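Local coordinates for single-stranded DNA-binding protein (Mycobacterium smegmatis, PDB 5GQO) that probably binds single-stranded DNA, as an OB-fold protein of the bacterial SSB family that assembles from four copies of the chain, at residues B[28-33]-B[96-101]; B[49-54]-B[76-81]. One frame throughout, in Å; residues are numbered along the deposited sequence.

Contact 1. Residues B[28-33]-B[96-101]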
# COMPACT_ATOMS: atom_id res chain seq x y z
N PHE B 28 3.22 4.48 -1.63
CA PHE B 28 3.69 3.53 -2.60
C PHE B 28 4.86 2.73 -2.04
O PHE B 28 5.72 3.28 -1.33
CB PHE B 28 4.13 4.30 -3.82
CG PHE B 28 4.63 3.43 -4.95
CD1 PHE B 28 3.79 2.50 -5.55
CD2 PHE B 28 5.91 3.54 -5.40
CE1 PHE B 28 4.23 1.70 -6.60
CE2 PHE B 28 6.36 2.77 -6.47
CZ PHE B 28 5.52 1.84 -7.06
N THR B 29 4.89 1.46 -2.42
CA THR B 29 5.96 0.55 -2.11
C THR B 29 6.34 -0.23 -3.33
O THR B 29 5.49 -0.68 -4.06
CB THR B 29 5.55 -0.46 -1.10
OG1 THR B 29 5.30 0.17 0.15
CG2 THR B 29 6.73 -1.46 -0.92
N VAL B 30 7.64 -0.33 -3.61
CA VAL B 30 8.13 -1.21 -4.67
C VAL B 30 9.34 -2.00 -4.17
O VAL B 30 10.18 -1.50 -3.44
CB VAL B 30 8.48 -0.44 -5.98
CG1 VAL B 30 9.63 0.54 -5.80
CG2 VAL B 30 8.82 -1.41 -7.10
N VAL B 31 9.39 -3.25 -4.58
CA VAL B 31 10.50 -4.14 -4.25
C VAL B 31 11.14 -4.58 -5.59
O VAL B 31 10.43 -4.98 -6.50
CB VAL B 31 9.98 -5.38 -3.51
CG1 VAL B 31 11.08 -6.39 -3.37
CG2 VAL B 31 9.37 -4.98 -2.17
N GLY B 32 12.45 -4.47 -5.73
CA GLY B 32 13.07 -4.84 -6.99
C GLY B 32 14.58 -4.68 -6.94
O GLY B 32 15.23 -5.12 -6.00
N ASN B 33 15.11 -4.02 -7.96
CA ASN B 33 16.54 -3.83 -8.14
C ASN B 33 16.81 -2.47 -8.71
O ASN B 33 16.07 -2.00 -9.58
CB ASN B 33 17.08 -4.87 -9.12
CG ASN B 33 17.04 -6.24 -8.55
OD1 ASN B 33 16.02 -6.91 -8.61
ND2 ASN B 33 18.13 -6.64 -7.92
N VAL B 96 16.43 -3.93 -3.78
CA VAL B 96 15.94 -2.83 -2.94
C VAL B 96 14.50 -2.97 -2.52
O VAL B 96 13.66 -3.48 -3.28
CB VAL B 96 15.85 -1.44 -3.66
CG1 VAL B 96 16.76 -0.45 -3.07
CG2 VAL B 96 16.03 -1.54 -5.15
N VAL B 97 14.20 -2.40 -1.36
CA VAL B 97 12.84 -2.15 -0.89
C VAL B 97 12.72 -0.64 -0.85
O VAL B 97 13.54 0.01 -0.20
CB VAL B 97 12.64 -2.70 0.52
CG1 VAL B 97 11.24 -2.42 1.04
CG2 VAL B 97 12.85 -4.18 0.50
N VAL B 98 11.72 -0.09 -1.52
CA VAL B 98 11.51 1.36 -1.55
C VAL B 98 10.08 1.70 -1.09
O VAL B 98 9.09 1.19 -1.63
CB VAL B 98 11.64 1.90 -2.97
CG1 VAL B 98 11.33 3.37 -2.97
CG2 VAL B 98 13.03 1.66 -3.50
N VAL B 99 10.00 2.59 -0.10
CA VAL B 99 8.76 3.08 0.40
C VAL B 99 8.71 4.61 0.28
O VAL B 99 9.70 5.25 0.56
CB VAL B 99 8.60 2.75 1.86
CG1 VAL B 99 7.25 3.25 2.39
CG2 VAL B 99 8.71 1.27 2.02
N GLY B 100 7.57 5.16 -0.16
CA GLY B 100 7.42 6.61 -0.19
C GLY B 100 6.09 7.07 -0.78
O GLY B 100 5.06 6.52 -0.48
N HIS B 101 6.14 8.05 -1.66
CA HIS B 101 4.95 8.57 -2.27
C HIS B 101 5.16 8.70 -3.74
O HIS B 101 6.25 9.03 -4.17
CB HIS B 101 4.53 9.89 -1.61
CG HIS B 101 4.25 9.75 -0.15
ND1 HIS B 101 3.04 9.32 0.34
CD2 HIS B 101 5.03 9.98 0.92
CE1 HIS B 101 3.08 9.27 1.66
NE2 HIS B 101 4.27 9.69 2.04
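Val-30 lies alongside Val-98, both side chains on the same face of the sheet, with CG1 of Val-30 3.7 Å from CB of Val-98. That branch of Val-30 stands between its own backbone N and carbonyl carbon (chi1 64°), which turns it across the strand gap. The two residues belong to a pair of strands in the OB fold, 28-31 and 96-99, which run antiparallel, their short axes approaching to 4.8 Å.

Three hydrogen-bonded pairs join segments 28-33 and 96-101: Phe-28 with Gly-100, Val-30 with Val-98 and Gly-32 with Val-96. The central pair is close to regular, Val-98 N reaching Val-30 O at 2.8 Å. At the ends one bond of each pair is bent out of the acceptor's plane: Phe-28 N stands 41° above the carbonyl plane of Gly-100, and Val-96 N 45° above that of Gly-32. Both glycines sit where the chain turns a corner, so each strand leaves this pairing to join another part of the barrel.

Phe-28, Val-30, Val-96 and Val-98 share one face, where Val-120 of strand 117-122 meets both Phe-28 and Val-98, and Leu-90 touches Val-96; Phe-28 and Val-30 also reach Leu-102 and Thr-26 of a third subunit. On the other face, Thr-29, Val-31, Val-97 and Val-99 meet a second subunit: Val-97 packs on its own counterpart there, and Thr-29 OG1 is hydrogen-bonded to Thr-29 OG1 of that subunit. This face is therefore part of a subunit interface in the tetramer.

Within the chain, Thr-29 and Val-99 lie side by side. With CG2 of Val-99 placed anti to its carbonyl carbon, that methyl comes 4.0 Å from Thr-29 OG1.

Contact 2. Residues B[49-54]-B[76-81]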
# COMPACT_ATOMS: atom_id res chain seq x y z
N TYR B 49 19.76 11.93 -4.32
CA TYR B 49 20.34 10.75 -4.90
C TYR B 49 19.23 9.99 -5.54
O TYR B 49 18.26 9.60 -4.91
CB TYR B 49 20.96 9.94 -3.81
CG TYR B 49 21.97 8.95 -4.25
CD1 TYR B 49 23.18 9.36 -4.79
CD2 TYR B 49 21.76 7.58 -4.08
CE1 TYR B 49 24.13 8.44 -5.17
CE2 TYR B 49 22.70 6.65 -4.45
CZ TYR B 49 23.89 7.09 -5.00
OH TYR B 49 24.85 6.18 -5.36
N LYS B 50 19.36 9.79 -6.83
CA LYS B 50 18.28 9.27 -7.57
C LYS B 50 18.70 8.19 -8.54
O LYS B 50 19.83 8.17 -9.03
CB LYS B 50 17.60 10.40 -8.30
CG LYS B 50 18.42 11.09 -9.35
CD LYS B 50 17.52 11.90 -10.26
CE LYS B 50 17.00 11.10 -11.44
NZ LYS B 50 16.05 11.86 -12.30
N PHE B 51 17.78 7.29 -8.84
CA PHE B 51 18.14 6.11 -9.59
C PHE B 51 16.90 5.46 -10.07
O PHE B 51 15.79 5.80 -9.66
CB PHE B 51 18.99 5.17 -8.70
CG PHE B 51 18.41 4.90 -7.32
CD1 PHE B 51 17.54 3.88 -7.14
CD2 PHE B 51 18.73 5.67 -6.24
CE1 PHE B 51 16.96 3.62 -5.89
CE2 PHE B 51 18.19 5.40 -4.97
CZ PHE B 51 17.28 4.39 -4.81
N ARG B 52 17.08 4.47 -10.92
CA ARG B 52 15.95 3.79 -11.53
C ARG B 52 15.78 2.41 -10.91
O ARG B 52 16.77 1.75 -10.59
CB ARG B 52 16.31 3.66 -12.98
CG ARG B 52 15.16 3.56 -13.96
CD ARG B 52 15.08 4.80 -14.79
NE ARG B 52 13.70 5.20 -14.83
CZ ARG B 52 12.78 4.58 -15.56
NH1 ARG B 52 11.52 5.01 -15.52
NH2 ARG B 52 13.13 3.54 -16.33
N VAL B 53 14.54 1.99 -10.69
CA VAL B 53 14.23 0.69 -10.08
C VAL B 53 13.31 -0.12 -10.99
O VAL B 53 12.35 0.42 -11.53
CB VAL B 53 13.57 0.79 -8.68
CG1 VAL B 53 13.21 -0.61 -8.16
CG2 VAL B 53 14.52 1.44 -7.70
N ALA B 54 13.65 -1.40 -11.13
CA ALA B 54 12.83 -2.38 -11.83
C ALA B 54 12.29 -3.35 -10.82
O ALA B 54 13.01 -3.83 -9.92
CB ALA B 54 13.64 -3.15 -12.82
N VAL B 76 13.42 6.74 -8.51
CA VAL B 76 13.32 6.95 -7.07
C VAL B 76 14.19 8.14 -6.71
O VAL B 76 15.31 8.23 -7.19
CB VAL B 76 13.86 5.74 -6.31
CG1 VAL B 76 13.68 5.95 -4.84
CG2 VAL B 76 13.14 4.49 -6.75
N ASN B 77 13.71 9.01 -5.83
CA ASN B 77 14.45 10.17 -5.41
C ASN B 77 14.65 10.09 -3.92
O ASN B 77 13.69 10.08 -3.19
CB ASN B 77 13.67 11.43 -5.66
CG ASN B 77 13.39 11.68 -7.10
OD1 ASN B 77 14.23 11.49 -7.96
ND2 ASN B 77 12.20 12.16 -7.38
N CYS B 78 15.90 10.08 -3.46
CA CYS B 78 16.18 10.14 -2.06
C CYS B 78 16.84 11.48 -1.69
O CYS B 78 17.66 12.03 -2.42
CB CYS B 78 17.12 9.01 -1.72
SG CYS B 78 16.59 7.41 -2.32
N TRP B 79 16.49 11.99 -0.52
CA TRP B 79 16.90 13.31 -0.08
C TRP B 79 17.47 13.17 1.31
O TRP B 79 17.10 12.27 2.06
CB TRP B 79 15.68 14.27 0.00
CG TRP B 79 15.04 14.59 -1.31
CD1 TRP B 79 13.95 13.99 -1.86
CD2 TRP B 79 15.43 15.62 -2.22
NE1 TRP B 79 13.67 14.55 -3.09
CE2 TRP B 79 14.57 15.56 -3.32
CE3 TRP B 79 16.44 16.58 -2.20
CZ2 TRP B 79 14.69 16.43 -4.40
CZ3 TRP B 79 16.57 17.44 -3.29
CH2 TRP B 79 15.70 17.37 -4.36
N GLY B 80 18.33 14.09 1.69
CA GLY B 80 18.71 14.20 3.10
C GLY B 80 19.52 13.02 3.60
O GLY B 80 20.37 12.45 2.87
N ASN B 81 19.23 12.64 4.83
CA ASN B 81 19.83 11.47 5.39
C ASN B 81 19.61 10.18 4.55
O ASN B 81 20.46 9.27 4.56
CB ASN B 81 19.29 11.30 6.79
CG ASN B 81 19.92 12.29 7.76
OD1 ASN B 81 21.10 12.61 7.66
ND2 ASN B 81 19.13 12.76 8.69
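Phe-51 and Val-76 make the tight part of this contact, the valine CB lying over one face of the ring, 3.7 Å above its plane and offset toward the rim. The ring gets there because CG sits between the backbone N and the carbonyl carbon (chi1 49°), which swings it back over strand 76-79. Val-53 CG2 closes in on Val-76 CG2 at 3.5 Å, and Cys-78 SG approaches Phe-51 CE2 obliquely at 3.7 Å, a sulfur-aromatic contact. Val-86 of helix 80-89 also packs against Phe-51, so this face belongs to the hydrophobic core of the OB fold.

The opposite face is looser and partly exposed. Lys-50 and Asn-77 lie side by side there, with CB of Lys-50 3.6 Å from Asn-77 OD1, while the lysine chain bends at chi3 and carries its end away. Asn-77 ND2 is hydrogen-bonded to Glu-119 OE1.

Between the two faces, in the sheet itself, four backbone hydrogen bonds tie Tyr-49 to Cys-78 and Phe-51 to Val-76; the straightest, Val-76 N to Phe-51 O, has an angle of 175° at hydrogen. The chemistry is thus divided, backbone bonds fixing the strand register, apolar side chains and the cysteine sulfur packing the inner face.

How the contacts relate
The centres of contacts 1 and 2 are 10 Å apart; both strand pairs belong to one barrel and their side chains meet in its interior. Asn-33 N, just past the corner of segment 28-33, probably hydrogen-bonds to Ala-54 O at 2.9 Å, where strand 33-43 pairs with strand 46-55, the strand that also supplies one side of contact 2. Across the core, Val-98 CG1 lies 4.0 Å from Val-76 CG1, and Val-96 CG2 lies 4.2 Å from Val-53 CG2. Pro-38, a calcium-binding residue in a structure of this protein, with no calcium bound to this chain, is nearer contact 2: its side chain is about 3 Å from that of Tyr-49 and about 9 Å from that of Val-96.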